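Local coordinates for mandelate racemase/muconate lactonizing enzyme-like protein (Rubrobacter xylanophilus DSM 9941, PDB 3CYJ) that belongs to the mandelate racemase/muconate lactonizing enzyme family of the enolase superfamily and carries a sodium ion in its barrel domain, at residues 197-201 with 202-206. Numbering follows the deposited sequence.
Sequences GAYTR and KQALY
Thr200 and Gln203 exchange reciprocal bonds at the start of helix 201-215. In one direction Gln203 N donates to Thr200 OG1 at 3.3 Å, the longer and more bent of the two; Thr200's chi1 sets the hydroxyl between its own N and carbonyl carbon, within reach of Gln203 N. In the other, Thr200 N donates to Gln203 OE1 at 3.1 Å, much straighter at 163°, with the donor tilted modestly from the amide's carbonyl plane. Gln203 can reach back because its CG lies anti to the backbone N (chi1 -158°) and the rest of its chain is extended, crossing the Thr200 side chain at about a right angle.

The Gln203 side chain also crosses that of Tyr199 at about a right angle and meets its ring obliquely, Gln203 CD to Tyr199 CD1 3.7 Å, with the ring and amide planes 58° apart, which excludes a parallel stack. Two waters tie the amide to Ala198 O: one donates to both this carbonyl and Gln203 OE1, while the other donates to the carbonyl and accepts from Gln203 NE2. The amide is thus held through both its oxygen and its nitrogen. Tyr199 CB packs on Ala204 CB at 3.7 Å, and the Tyr199 ring also stacks with Trp207. Behind the cap, Ala204 N donates to Thr200 O at 2.9 Å, the opening helical bond.

Arg201 forms a salt bridge with Asp228 of its own chain, and Lys202 one with Asp265 of the second subunit. The reciprocal pairing is a capping box, here starting the helix that follows barrel strand 190-194 in the enolase-superfamily TIM-barrel domain.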
ATOM      1  N   GLY A 197     -19.525  12.631  16.440  1.00 37.26           N
ATOM      2  CA  GLY A 197     -19.473  11.185  16.187  1.00 37.73           C
ATOM      3  C   GLY A 197     -20.809  10.460  16.084  1.00 37.96           C
ATOM      4  O   GLY A 197     -20.873   9.248  16.278  1.00 37.15           O
ATOM      5  N   ALA A 198     -21.869  11.190  15.753  1.00 37.23           N
ATOM      6  CA  ALA A 198     -23.212  10.621  15.788  1.00 37.63           C
ATOM      7  C   ALA A 198     -23.576   9.653  14.671  1.00 37.80           C
ATOM      8  O   ALA A 198     -24.555   8.908  14.818  1.00 39.72           O
ATOM      9  CB  ALA A 198     -24.265  11.762  15.862  1.00 36.92           C
ATOM     10  N   TYR A 199     -22.858   9.702  13.548  1.00 37.31           N
ATOM     11  CA  TYR A 199     -23.203   8.938  12.348  1.00 36.96           C
ATOM     12  C   TYR A 199     -22.363   7.676  12.090  1.00 37.25           C
ATOM     13  O   TYR A 199     -21.197   7.607  12.469  1.00 38.10           O
ATOM     14  CB  TYR A 199     -23.007   9.827  11.097  1.00 37.41           C
ATOM     15  CG  TYR A 199     -23.783  11.132  11.066  1.00 35.89           C
ATOM     16  CD1 TYR A 199     -25.133  11.193  11.428  1.00 35.96           C
ATOM     17  CD2 TYR A 199     -23.154  12.314  10.635  1.00 36.56           C
ATOM     18  CE1 TYR A 199     -25.855  12.441  11.398  1.00 36.92           C
ATOM     19  CE2 TYR A 199     -23.848  13.509  10.539  1.00 40.70           C
ATOM     20  CZ  TYR A 199     -25.188  13.585  10.937  1.00 39.49           C
ATOM     21  OH  TYR A 199     -25.802  14.797  10.856  1.00 39.33           O
ATOM     22  N   THR A 200     -22.946   6.711  11.399  1.00 37.45           N
ATOM     23  CA  THR A 200     -22.199   5.644  10.735  1.00 38.88           C
ATOM     24  C   THR A 200     -21.583   6.233   9.498  1.00 38.28           C
ATOM     25  O   THR A 200     -21.902   7.354   9.114  1.00 39.06           O
ATOM     26  CB  THR A 200     -23.148   4.498  10.235  1.00 40.62           C
ATOM     27  OG1 THR A 200     -24.059   5.001   9.199  1.00 43.71           O
ATOM     28  CG2 THR A 200     -23.952   3.903  11.411  1.00 39.34           C
ATOM     29  N   ARG A 201     -20.719   5.476   8.840  1.00 38.08           N
ATOM     30  CA  ARG A 201     -19.966   5.944   7.679  1.00 36.94           C
ATOM     31  C   ARG A 201     -20.867   6.440   6.537  1.00 36.32           C
ATOM     32  O   ARG A 201     -20.682   7.551   6.035  1.00 36.53           O
ATOM     33  CB  ARG A 201     -19.025   4.803   7.165  1.00 37.54           C
ATOM     34  CG  ARG A 201     -17.955   4.359   8.160  1.00 40.54           C
ATOM     35  CD  ARG A 201     -17.101   3.153   7.719  1.00 43.95           C
ATOM     36  NE  ARG A 201     -16.018   2.977   8.713  1.00 46.34           N
ATOM     37  CZ  ARG A 201     -15.129   1.975   8.741  1.00 44.06           C
ATOM     38  NH1 ARG A 201     -15.193   0.993   7.869  1.00 42.93           N
ATOM     39  NH2 ARG A 201     -14.223   1.916   9.705  1.00 44.60           N
ATOM     40  N   LYS A 202     -21.796   5.592   6.073  1.00 35.68           N
ATOM     41  CA  LYS A 202     -22.685   5.932   4.956  1.00 35.91           C
ATOM     42  C   LYS A 202     -23.719   6.950   5.335  1.00 36.66           C
ATOM     43  O   LYS A 202     -24.184   7.679   4.471  1.00 39.31           O
ATOM     44  CB  LYS A 202     -23.376   4.700   4.363  1.00 35.11           C
ATOM     45  CG  LYS A 202     -22.445   3.832   3.502  1.00 34.07           C
ATOM     46  CD  LYS A 202     -22.026   4.535   2.172  1.00 38.96           C
ATOM     47  CE  LYS A 202     -20.638   4.053   1.666  1.00 34.51           C
ATOM     48  NZ  LYS A 202     -20.664   2.609   1.138  1.00 33.24           N
ATOM     49  N   GLN A 203     -24.080   7.008   6.618  1.00 37.61           N
ATOM     50  CA  GLN A 203     -24.985   8.034   7.157  1.00 37.92           C
ATOM     51  C   GLN A 203     -24.307   9.395   7.034  1.00 37.08           C
ATOM     52  O   GLN A 203     -24.899  10.376   6.553  1.00 36.13           O
ATOM     53  CB  GLN A 203     -25.303   7.701   8.633  1.00 38.62           C
ATOM     54  CG  GLN A 203     -26.590   8.295   9.220  1.00 45.53           C
ATOM     55  CD  GLN A 203     -26.804   7.961  10.763  1.00 50.70           C
ATOM     56  OE1 GLN A 203     -25.957   7.287  11.395  1.00 48.85           O
ATOM     57  NE2 GLN A 203     -27.923   8.478  11.349  1.00 46.62           N
ATOM     58  N   ALA A 204     -23.054   9.465   7.468  1.00 36.88           N
ATOM     59  CA  ALA A 204     -22.286  10.693   7.403  1.00 36.99           C
ATOM     60  C   ALA A 204     -22.096  11.133   5.928  1.00 37.78           C
ATOM     61  O   ALA A 204     -22.234  12.290   5.598  1.00 36.77           O
ATOM     62  CB  ALA A 204     -20.930  10.508   8.112  1.00 37.09           C
ATOM     63  N   LEU A 205     -21.774  10.199   5.040  1.00 39.46           N
ATOM     64  CA  LEU A 205     -21.647  10.553   3.621  1.00 40.15           C
ATOM     65  C   LEU A 205     -22.956  11.141   3.108  1.00 40.42           C
ATOM     66  O   LEU A 205     -22.935  12.151   2.437  1.00 41.17           O
ATOM     67  CB  LEU A 205     -21.203   9.378   2.750  1.00 39.68           C
ATOM     68  CG  LEU A 205     -20.933   9.659   1.238  1.00 41.53           C
ATOM     69  CD1 LEU A 205     -19.860  10.709   0.988  1.00 41.51           C
ATOM     70  CD2 LEU A 205     -20.488   8.352   0.548  1.00 43.71           C
ATOM     71  N   TYR A 206     -24.097  10.557   3.458  1.00 41.08           N
ATOM     72  CA  TYR A 206     -25.394  11.132   3.035  1.00 40.47           C
ATOM     73  C   TYR A 206     -25.537  12.586   3.519  1.00 40.72           C
ATOM     74  O   TYR A 206     -25.893  13.488   2.735  1.00 39.97           O
ATOM     75  CB  TYR A 206     -26.587  10.276   3.496  1.00 40.66           C
ATOM     76  CG  TYR A 206     -27.882  11.006   3.290  1.00 43.01           C
ATOM     77  CD1 TYR A 206     -28.517  10.978   2.052  1.00 46.96           C
ATOM     78  CD2 TYR A 206     -28.452  11.781   4.321  1.00 43.18           C
ATOM     79  CE1 TYR A 206     -29.678  11.698   1.840  1.00 48.21           C
ATOM     80  CE2 TYR A 206     -29.590  12.488   4.120  1.00 44.86           C
ATOM     81  CZ  TYR A 206     -30.211  12.440   2.880  1.00 47.18           C
ATOM     82  OH  TYR A 206     -31.357  13.170   2.661  1.00 50.03           O
TER
HETATM   83  O   HOH W   1     -25.614   6.435  14.080  1.00 46.20           O
HETATM   84  O   HOH W   2     -27.587   9.482  14.064  1.00 61.43           O